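Local coordinates for protein insecticidal Delta-Endotoxin Cry8Ea1 (Bacillus Thuringiensis, PDB 3EB7) that is an insecticidal toxin against soil-dwelling Holotrichia larvae and, as in other three-domain Cry toxins, probably acts by binding and perforating gut-cell membranes, at residues Val443-Ile448 with Asn492-Gln497; His275-Ile280 with Val453-Asp458; Leu142-Leu147 with Ser173-Tyr178. All coordinates share one frame; numbering follows the deposited sequence.

The three contacts sample the layers of a three-domain Cry toxin. Contact 3 joins two helices of the N-terminal bundle, contact 2 couples the middle beta domain to the C-terminal one, and contact 1 ties two loops at the margin of the C-terminal sandwich. Contacts 1 and 2 cross along the chain, since their segments alternate; their centres lie 23 Å apart and their nearest atoms about 9 Å. Contact 3 closes earlier in the sequence, with its centre 31 Å from each of the others, and it faces contact 2 across the centre of the chain. None touches another. The sulfate at contact 1 probably comes from the crystallisation liquor.

Contact 1 of 3, residues Val443-Ile448 with Asn492-Gln497; sequences VYSDKI and NSPLSQ. With SO4 (sulfate ion), chain D.
Val443 and Asn492 prolong the parallel pairing of edge strand 442-443 with strand 482-491, at the margin of the C-terminal beta sandwich. The evidence is a pair of backbone bonds: Val443 also bonds to Asn490, and its O accepts Asn492 N at 3.0 Å with an N-H...O angle of 160°. Beyond this point both chains leave the sheet as loops.

Side by side, the Tyr444 and Asn492 side chains point the same way, with ring and amide planes 87° apart; Asn492 ND2 comes within 3.6 Å of Tyr444 CD2. A water joins the same neighbourhood, accepting from Ser445 N at 3.2 Å and only weakly from Asn492 ND2.

Ser445 OG comes up to the side of the cis peptide between Ser493 and Pro494 where Ser493 O and Pro494 CD lie. It is 3.4 Å from Pro494 CD and is modelled so close to Ser493 O that the exact length of that hydrogen bond is doubtful. Pro494 opens a type I turn closed by Gln497 N to Pro494 O at 3.0 Å. Gln497 extends its CG anti to the backbone N (chi1 172°) and then bends, which lays CD 4.0 Å from Ser445 O, while NE2 bonds to Asn589.

A sulfate ion, probably from the crystallisation liquor, accepts Ser493 N through O4 at 3.0 Å, nearly straight, and more weakly through O2. The bonds across the contact are therefore polar and made largely by backbone atoms, as suits a junction of two surface loops.

Contact 2 of 3, residues His275-Ile280 with Val453-Asp458; sequences HLFDFI and VVKASD
The loop before strand 278-292 runs close against a short 3-10 turn, with Leu276 and Phe277 CA atoms each 5.1 Å from those of Val454 and Lys455 respectively, and a single direct backbone bond links them. Phe277 N donates to Val454 O at 2.9 Å with an N-H...O angle of 153°. A second, indirect bridge is made by a water that donates to Phe277 O at 2.7 Å and to Ala456 O at 3.1 Å.

Leu276 makes most of the apolar contact. Its CD2 sits 3.3 Å from Val454 O and 4.1 Å from Ala456 CB, while CD1 reaches the backbone of Asp458, so the two methyls divide between the earlier part and the end of segment 453-458. Val454 answers with CG2, which packs against His275 O and Phe277 N, atoms of the two peptides flanking Leu276. The Val454 carbonyl is thus both bonded and packed by carbon.

Phe277 sets its ring anti to the backbone N (chi1 -175°), alongside the Lys455 side chain; Lys455 CE stands 3.9 Å from Phe277 CD2. Beyond that methylene the lysine amine is held by a salt bridge to Asp438 and by hydrogen bonds to Asn441 and Gln237. His275 bonds back within its own loop, ND1 to Leu276 O at 3.0 Å, and its NE2 bonds to Glu241.

The contact sits at the junction of two beta domains. Asp278 pairs with Arg272, just past helix 263-270, and Phe279 bonds through its backbone to strand 296-310; across the seam, Val453 bonds to strand 578-588, and both Ser457 and Asp458 bond to Val486 of strand 482-491.

Contact 3 of 3, residues Leu142-Leu147 with Ser173-Tyr178; sequences LHLLLL and SLIAQY
Leu144 is the main bump of helix 133-153 on this side, and it drops into a hollow of helix 161-191 walled by Leu174, Ile175 and Tyr178. Each branch finds its own wall: CD2 lies 3.7 Å from Leu174 CB, CD1 is 4.1 Å from Ile175 CG1, and CG rests 3.7 Å from Tyr178 CD1, at the edge of that ring and in its plane. Leucine and tyrosine slide past each other in opposite directions.

The return bump is Leu174. Its CD1 packs against both His143 and Leu147, one turn apart, meeting His143 CE1 at 3.4 Å and Leu147 CD2 at 3.8 Å, while its CB lies over one face of the Tyr178 ring near the rim. Leu147 CD2 in turn sits above a face of the His143 imidazole, so the histidine is packed by both helices.

One polar pair is set into this apolar fit. His143 turns its ring anti to the backbone N (chi1 -168°), and ND1 meets Tyr178 OH in a hydrogen bond of 2.7 Å in the imidazole plane. The rings meet rim to rim with planes 46° apart. NE2 bonds to Asp113, and the ring also stacks with Phe116; together with Tyr178 these partners fix its rotation in the buried layer.

The two segments run antiparallel at 168°, their axes 10.5 Å apart. This interlocking of neighbouring antiparallel helices belongs to the alpha-helical bundle of the Cry N-terminal domain, thought to form pores; helix 133-153, also touched by helices 26-40, 65-93 and 99-119, corresponds to its central helix.

Contact 1 of 3, residues Val443-Ile448 with Asn492-Gln497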
loop_
_atom_site.group_PDB
_atom_site.type_symbol
_atom_site.label_atom_id
_atom_site.label_comp_id
_atom_site.label_asym_id
_atom_site.label_seq_id
_atom_site.Cartn_x
_atom_site.Cartn_y
_atom_site.Cartn_z
ATOM N N VAL A 443 -19.463 -3.521 -4.949
ATOM C CA VAL A 443 -19.995 -4.150 -3.729
ATOM C C VAL A 443 -20.390 -5.578 -4.095
ATOM O O VAL A 443 -21.227 -5.791 -5.000
ATOM C CB VAL A 443 -21.218 -3.343 -3.157
ATOM C CG1 VAL A 443 -21.756 -3.942 -1.853
ATOM C CG2 VAL A 443 -20.818 -1.904 -2.913
ATOM N N TYR A 444 -19.759 -6.531 -3.402
ATOM C CA TYR A 444 -19.992 -7.968 -3.575
ATOM C C TYR A 444 -21.117 -8.520 -2.701
ATOM O O TYR A 444 -21.236 -8.139 -1.538
ATOM C CB TYR A 444 -18.699 -8.771 -3.326
ATOM C CG TYR A 444 -17.575 -8.285 -4.214
ATOM C CD1 TYR A 444 -16.713 -7.280 -3.780
ATOM C CD2 TYR A 444 -17.409 -8.795 -5.509
ATOM C CE1 TYR A 444 -15.698 -6.792 -4.603
ATOM C CE2 TYR A 444 -16.409 -8.321 -6.332
ATOM C CZ TYR A 444 -15.554 -7.320 -5.873
ATOM O OH TYR A 444 -14.555 -6.849 -6.686
ATOM N N SER A 445 -21.918 -9.421 -3.258
ATOM C CA SER A 445 -23.031 -10.022 -2.527
ATOM C C SER A 445 -22.522 -11.054 -1.554
ATOM O O SER A 445 -23.204 -11.404 -0.612
ATOM C CB SER A 445 -23.968 -10.759 -3.474
ATOM O OG SER A 445 -24.375 -9.916 -4.516
ATOM N N ASP A 446 -21.349 -11.595 -1.833
ATOM C CA ASP A 446 -20.883 -12.770 -1.134
ATOM C C ASP A 446 -19.557 -12.569 -0.383
ATOM O O ASP A 446 -18.941 -13.519 0.074
ATOM C CB ASP A 446 -20.879 -13.987 -2.093
ATOM C CG ASP A 446 -19.858 -13.877 -3.250
ATOM O OD1 ASP A 446 -19.437 -12.761 -3.689
ATOM O OD2 ASP A 446 -19.465 -14.968 -3.743
ATOM N N LYS A 447 -19.146 -11.315 -0.242
ATOM C CA LYS A 447 -17.915 -10.946 0.443
ATOM C C LYS A 447 -18.196 -9.738 1.364
ATOM O O LYS A 447 -19.188 -9.033 1.180
ATOM C CB LYS A 447 -16.869 -10.553 -0.597
ATOM C CG LYS A 447 -16.414 -11.709 -1.430
ATOM C CD LYS A 447 -15.757 -11.249 -2.724
ATOM C CE LYS A 447 -15.749 -12.386 -3.770
ATOM N NZ LYS A 447 -14.449 -12.466 -4.507
ATOM N N ILE A 448 -17.338 -9.546 2.358
ATOM C CA ILE A 448 -17.224 -8.307 3.102
ATOM C C ILE A 448 -16.475 -7.315 2.195
ATOM O O ILE A 448 -15.338 -7.585 1.772
ATOM C CB ILE A 448 -16.466 -8.541 4.461
ATOM C CG1 ILE A 448 -17.263 -9.522 5.346
ATOM C CG2 ILE A 448 -16.164 -7.199 5.165
ATOM C CD1 ILE A 448 -16.611 -9.989 6.639
ATOM N N ASN A 492 -23.127 -5.338 -7.276
ATOM C CA ASN A 492 -23.293 -6.631 -7.941
ATOM C C ASN A 492 -24.632 -7.311 -7.578
ATOM O O ASN A 492 -25.244 -7.033 -6.539
ATOM C CB ASN A 492 -22.141 -7.566 -7.615
ATOM C CG ASN A 492 -20.862 -7.243 -8.392
ATOM O OD1 ASN A 492 -20.822 -6.365 -9.252
ATOM N ND2 ASN A 492 -19.812 -7.966 -8.078
ATOM N N SER A 493 -25.096 -8.206 -8.430
ATOM C CA SER A 493 -26.417 -8.746 -8.213
ATOM C C SER A 493 -26.392 -9.741 -7.015
ATOM O O SER A 493 -25.312 -10.278 -6.665
ATOM C CB SER A 493 -26.932 -9.387 -9.507
ATOM O OG SER A 493 -26.665 -10.761 -9.480
ATOM N N PRO A 494 -27.553 -9.990 -6.373
ATOM C CA PRO A 494 -28.897 -9.490 -6.597
ATOM C C PRO A 494 -29.177 -8.241 -5.764
ATOM O O PRO A 494 -28.743 -8.160 -4.625
ATOM C CB PRO A 494 -29.748 -10.658 -6.113
ATOM C CG PRO A 494 -28.973 -11.154 -4.912
ATOM C CD PRO A 494 -27.520 -10.956 -5.257
ATOM N N LEU A 495 -29.900 -7.277 -6.327
ATOM C CA LEU A 495 -30.176 -6.017 -5.638
ATOM C C LEU A 495 -31.073 -6.156 -4.396
ATOM O O LEU A 495 -31.257 -5.198 -3.648
ATOM C CB LEU A 495 -30.772 -5.002 -6.603
ATOM C CG LEU A 495 -29.813 -4.093 -7.375
ATOM C CD1 LEU A 495 -30.621 -3.297 -8.438
ATOM C CD2 LEU A 495 -29.029 -3.149 -6.450
ATOM N N SER A 496 -31.606 -7.362 -4.204
ATOM C CA SER A 496 -32.507 -7.689 -3.119
ATOM C C SER A 496 -31.697 -8.151 -1.897
ATOM O O SER A 496 -32.253 -8.350 -0.827
ATOM C CB SER A 496 -33.491 -8.785 -3.572
ATOM O OG SER A 496 -32.795 -9.953 -3.981
ATOM N N GLN A 497 -30.385 -8.319 -2.090
ATOM C CA GLN A 497 -29.454 -8.694 -1.037
ATOM C C GLN A 497 -29.414 -7.613 0.048
ATOM O O GLN A 497 -29.194 -6.422 -0.241
ATOM C CB GLN A 497 -28.063 -8.870 -1.643
ATOM C CG GLN A 497 -26.951 -9.083 -0.652
ATOM C CD GLN A 497 -27.059 -10.413 -0.021
ATOM O OE1 GLN A 497 -27.295 -11.392 -0.707
ATOM N NE2 GLN A 497 -26.910 -10.475 1.306
HETATM S S SO4 D . -23.852 -8.706 -11.769
HETATM O O1 SO4 D . -22.779 -8.531 -12.745
HETATM O O2 SO4 D . -24.467 -7.404 -11.487
HETATM O O3 SO4 D . -24.874 -9.590 -12.337
HETATM O O4 SO4 D . -23.268 -9.296 -10.554
HETATM O O HOH W 1 -20.713 -10.483 -6.070
#

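Contact 2 of 3, residues His275-Ile280 with Val453-Asp458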
loop_
_atom_site.group_PDB
_atom_site.type_symbol
_atom_site.label_atom_id
_atom_site.label_comp_id
_atom_site.label_asym_id
_atom_site.label_seq_id
_atom_site.Cartn_x
_atom_site.Cartn_y
_atom_site.Cartn_z
ATOM N N HIS A 275 -5.496 14.527 -1.164
ATOM C CA HIS A 275 -6.538 14.545 -2.212
ATOM C C HIS A 275 -7.330 13.267 -2.044
ATOM O O HIS A 275 -6.871 12.318 -1.395
ATOM C CB HIS A 275 -5.907 14.551 -3.639
ATOM C CG HIS A 275 -4.874 13.462 -3.845
ATOM N ND1 HIS A 275 -5.174 12.251 -4.435
ATOM C CD2 HIS A 275 -3.568 13.390 -3.483
ATOM C CE1 HIS A 275 -4.093 11.482 -4.432
ATOM N NE2 HIS A 275 -3.099 12.151 -3.873
ATOM N N LEU A 276 -8.513 13.243 -2.635
ATOM C CA LEU A 276 -9.335 12.048 -2.681
ATOM C C LEU A 276 -8.731 11.073 -3.672
ATOM O O LEU A 276 -8.097 11.477 -4.651
ATOM C CB LEU A 276 -10.768 12.428 -3.132
ATOM C CG LEU A 276 -11.577 13.102 -2.021
ATOM C CD1 LEU A 276 -12.605 14.012 -2.659
ATOM C CD2 LEU A 276 -12.196 12.034 -1.072
ATOM N N PHE A 277 -8.918 9.789 -3.436
ATOM C CA PHE A 277 -8.345 8.776 -4.319
ATOM C C PHE A 277 -8.735 9.083 -5.771
ATOM O O PHE A 277 -9.894 9.302 -6.060
ATOM C CB PHE A 277 -8.842 7.395 -3.892
ATOM C CG PHE A 277 -8.212 6.265 -4.665
ATOM C CD1 PHE A 277 -6.956 5.767 -4.308
ATOM C CD2 PHE A 277 -8.863 5.707 -5.758
ATOM C CE1 PHE A 277 -6.365 4.712 -5.014
ATOM C CE2 PHE A 277 -8.268 4.669 -6.469
ATOM C CZ PHE A 277 -7.000 4.175 -6.083
ATOM N N ASP A 278 -7.777 9.144 -6.685
ATOM C CA ASP A 278 -8.112 9.547 -8.076
ATOM C C ASP A 278 -7.413 8.742 -9.188
ATOM O O ASP A 278 -6.528 7.946 -8.928
ATOM C CB ASP A 278 -7.958 11.062 -8.294
ATOM C CG ASP A 278 -6.532 11.563 -8.094
ATOM O OD1 ASP A 278 -5.607 10.744 -7.930
ATOM O OD2 ASP A 278 -6.320 12.806 -8.126
ATOM N N PHE A 279 -7.860 8.948 -10.414
ATOM C CA PHE A 279 -7.313 8.252 -11.591
ATOM C C PHE A 279 -6.962 9.270 -12.641
ATOM O O PHE A 279 -7.757 10.181 -12.880
ATOM C CB PHE A 279 -8.336 7.267 -12.172
ATOM C CG PHE A 279 -8.598 6.095 -11.279
ATOM C CD1 PHE A 279 -9.689 6.106 -10.380
ATOM C CD2 PHE A 279 -7.740 4.998 -11.290
ATOM C CE1 PHE A 279 -9.910 5.013 -9.522
ATOM C CE2 PHE A 279 -7.956 3.913 -10.456
ATOM C CZ PHE A 279 -9.028 3.917 -9.571
ATOM N N ILE A 280 -5.782 9.115 -13.244
ATOM C CA ILE A 280 -5.377 9.932 -14.379
ATOM C C ILE A 280 -6.328 9.746 -15.552
ATOM O O ILE A 280 -6.702 8.620 -15.872
ATOM C CB ILE A 280 -3.867 9.678 -14.787
ATOM C CG1 ILE A 280 -3.405 10.664 -15.850
ATOM C CG2 ILE A 280 -3.639 8.226 -15.308
ATOM C CD1 ILE A 280 -1.862 10.811 -15.933
ATOM N N VAL A 453 -13.160 5.653 2.824
ATOM C CA VAL A 453 -14.003 6.812 2.466
ATOM C C VAL A 453 -13.289 7.851 1.576
ATOM O O VAL A 453 -13.935 8.717 0.960
ATOM C CB VAL A 453 -14.656 7.482 3.705
ATOM C CG1 VAL A 453 -15.651 6.523 4.370
ATOM C CG2 VAL A 453 -13.550 7.971 4.708
ATOM N N VAL A 454 -11.968 7.725 1.486
ATOM C CA VAL A 454 -11.148 8.558 0.608
ATOM C C VAL A 454 -11.471 8.263 -0.884
ATOM O O VAL A 454 -11.116 9.038 -1.768
ATOM C CB VAL A 454 -9.634 8.474 1.002
ATOM C CG1 VAL A 454 -8.983 7.115 0.615
ATOM C CG2 VAL A 454 -8.850 9.667 0.468
ATOM N N LYS A 455 -12.221 7.199 -1.139
ATOM C CA LYS A 455 -12.700 6.871 -2.482
ATOM C C LYS A 455 -14.044 7.524 -2.829
ATOM O O LYS A 455 -14.799 6.999 -3.655
ATOM C CB LYS A 455 -12.806 5.341 -2.667
ATOM C CG LYS A 455 -11.535 4.556 -2.296
ATOM C CD LYS A 455 -11.733 3.129 -2.822
ATOM C CE LYS A 455 -11.207 2.984 -4.270
ATOM N NZ LYS A 455 -11.837 1.869 -5.024
ATOM N N ALA A 456 -14.367 8.633 -2.163
ATOM C CA ALA A 456 -15.564 9.430 -2.499
ATOM C C ALA A 456 -15.377 10.235 -3.763
ATOM O O ALA A 456 -14.241 10.567 -4.161
ATOM C CB ALA A 456 -15.921 10.339 -1.373
ATOM N N SER A 457 -16.498 10.568 -4.406
ATOM C CA SER A 457 -16.481 11.308 -5.662
ATOM C C SER A 457 -16.194 12.776 -5.443
ATOM O O SER A 457 -15.915 13.498 -6.405
ATOM C CB SER A 457 -17.834 11.168 -6.375
ATOM O OG SER A 457 -18.892 11.785 -5.627
ATOM N N ASP A 458 -16.291 13.234 -4.199
ATOM C CA ASP A 458 -16.137 14.664 -3.859
ATOM C C ASP A 458 -16.236 14.869 -2.315
ATOM O O ASP A 458 -16.345 13.903 -1.551
ATOM C CB ASP A 458 -17.290 15.480 -4.479
ATOM C CG ASP A 458 -18.662 15.131 -3.854
ATOM O OD1 ASP A 458 -19.694 15.580 -4.389
ATOM O OD2 ASP A 458 -18.728 14.429 -2.815
HETATM O O HOH W 2 -12.468 8.451 -5.664
#

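Contact 3 of 3, residues Leu142-Leu147 with Ser173-Tyr178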
loop_
_atom_site.group_PDB
_atom_site.type_symbol
_atom_site.label_atom_id
_atom_site.label_comp_id
_atom_site.label_asym_id
_atom_site.label_seq_id
_atom_site.Cartn_x
_atom_site.Cartn_y
_atom_site.Cartn_z
ATOM N N LEU A 142 3.725 -13.839 9.445
ATOM C CA LEU A 142 3.646 -15.284 9.574
ATOM C C LEU A 142 3.027 -15.741 10.896
ATOM O O LEU A 142 2.171 -16.655 10.906
ATOM C CB LEU A 142 5.024 -15.913 9.382
ATOM C CG LEU A 142 5.552 -15.945 7.950
ATOM C CD1 LEU A 142 6.990 -16.516 7.939
ATOM C CD2 LEU A 142 4.616 -16.718 6.971
ATOM N N HIS A 143 3.458 -15.094 11.991
ATOM C CA HIS A 143 2.998 -15.435 13.339
ATOM C C HIS A 143 1.503 -15.213 13.519
ATOM O O HIS A 143 0.823 -16.074 14.067
ATOM C CB HIS A 143 3.801 -14.685 14.422
ATOM C CG HIS A 143 3.568 -15.219 15.803
ATOM N ND1 HIS A 143 3.796 -14.481 16.943
ATOM C CD2 HIS A 143 3.085 -16.421 16.219
ATOM C CE1 HIS A 143 3.495 -15.214 17.999
ATOM N NE2 HIS A 143 3.057 -16.394 17.586
ATOM N N LEU A 144 0.975 -14.097 13.027
ATOM C CA LEU A 144 -0.459 -13.831 13.065
ATOM C C LEU A 144 -1.300 -14.731 12.152
ATOM O O LEU A 144 -2.491 -15.001 12.450
ATOM C CB LEU A 144 -0.722 -12.366 12.685
ATOM C CG LEU A 144 -0.056 -11.278 13.536
ATOM C CD1 LEU A 144 -0.344 -9.884 12.972
ATOM C CD2 LEU A 144 -0.509 -11.396 15.008
ATOM N N LEU A 145 -0.740 -15.179 11.026
ATOM C CA LEU A 145 -1.462 -16.133 10.196
ATOM C C LEU A 145 -1.552 -17.506 10.871
ATOM O O LEU A 145 -2.525 -18.264 10.648
ATOM C CB LEU A 145 -0.752 -16.304 8.876
ATOM C CG LEU A 145 -0.877 -15.224 7.814
ATOM C CD1 LEU A 145 0.303 -15.380 6.861
ATOM C CD2 LEU A 145 -2.245 -15.390 7.083
ATOM N N LEU A 146 -0.540 -17.821 11.683
ATOM C CA LEU A 146 -0.452 -19.086 12.385
ATOM C C LEU A 146 -1.537 -19.116 13.452
ATOM O O LEU A 146 -2.344 -20.059 13.527
ATOM C CB LEU A 146 0.932 -19.244 13.043
ATOM C CG LEU A 146 1.132 -20.589 13.745
ATOM C CD1 LEU A 146 1.270 -21.694 12.746
ATOM C CD2 LEU A 146 2.334 -20.576 14.656
ATOM N N LEU A 147 -1.575 -18.064 14.260
ATOM C CA LEU A 147 -2.613 -17.889 15.271
ATOM C C LEU A 147 -4.023 -17.936 14.693
ATOM O O LEU A 147 -4.954 -18.364 15.366
ATOM C CB LEU A 147 -2.361 -16.615 16.077
ATOM C CG LEU A 147 -1.548 -16.725 17.399
ATOM C CD1 LEU A 147 -0.858 -18.073 17.714
ATOM C CD2 LEU A 147 -0.552 -15.623 17.442
ATOM N N SER A 173 -3.892 -9.201 20.897
ATOM C CA SER A 173 -2.850 -8.435 21.533
ATOM C C SER A 173 -1.667 -8.237 20.567
ATOM O O SER A 173 -0.999 -7.203 20.573
ATOM C CB SER A 173 -2.422 -9.124 22.832
ATOM O OG SER A 173 -1.173 -8.608 23.292
ATOM N N LEU A 174 -1.429 -9.223 19.718
ATOM C CA LEU A 174 -0.235 -9.222 18.873
ATOM C C LEU A 174 -0.452 -8.418 17.594
ATOM O O LEU A 174 0.482 -7.738 17.135
ATOM C CB LEU A 174 0.255 -10.650 18.592
ATOM C CG LEU A 174 0.948 -11.428 19.734
ATOM C CD1 LEU A 174 1.324 -12.864 19.267
ATOM C CD2 LEU A 174 2.200 -10.723 20.371
ATOM N N ILE A 175 -1.670 -8.454 17.049
ATOM C CA ILE A 175 -2.019 -7.539 15.974
ATOM C C ILE A 175 -1.670 -6.112 16.372
ATOM O O ILE A 175 -0.975 -5.404 15.627
ATOM C CB ILE A 175 -3.509 -7.592 15.559
ATOM C CG1 ILE A 175 -3.853 -8.948 14.937
ATOM C CG2 ILE A 175 -3.859 -6.432 14.571
ATOM C CD1 ILE A 175 -5.354 -9.200 14.841
ATOM N N ALA A 176 -2.152 -5.696 17.545
ATOM C CA ALA A 176 -1.856 -4.357 18.098
ATOM C C ALA A 176 -0.371 -4.111 18.243
ATOM O O ALA A 176 0.145 -3.127 17.731
ATOM C CB ALA A 176 -2.565 -4.142 19.449
ATOM N N GLN A 177 0.319 -5.000 18.936
ATOM C CA GLN A 177 1.749 -4.813 19.214
ATOM C C GLN A 177 2.615 -4.779 17.940
ATOM O O GLN A 177 3.442 -3.898 17.796
ATOM C CB GLN A 177 2.244 -5.893 20.188
ATOM C CG GLN A 177 3.775 -6.000 20.217
ATOM C CD GLN A 177 4.345 -7.081 21.162
ATOM O OE1 GLN A 177 3.852 -7.289 22.280
ATOM N NE2 GLN A 177 5.400 -7.767 20.703
ATOM N N TYR A 178 2.420 -5.739 17.032
ATOM C CA TYR A 178 3.148 -5.794 15.759
ATOM C C TYR A 178 2.804 -4.602 14.862
ATOM O O TYR A 178 3.669 -4.079 14.198
ATOM C CB TYR A 178 2.875 -7.112 14.994
ATOM C CG TYR A 178 3.340 -8.413 15.674
ATOM C CD1 TYR A 178 2.793 -9.642 15.307
ATOM C CD2 TYR A 178 4.301 -8.404 16.676
ATOM C CE1 TYR A 178 3.189 -10.825 15.918
ATOM C CE2 TYR A 178 4.714 -9.577 17.307
ATOM C CZ TYR A 178 4.164 -10.790 16.927
ATOM O OH TYR A 178 4.597 -11.963 17.534
#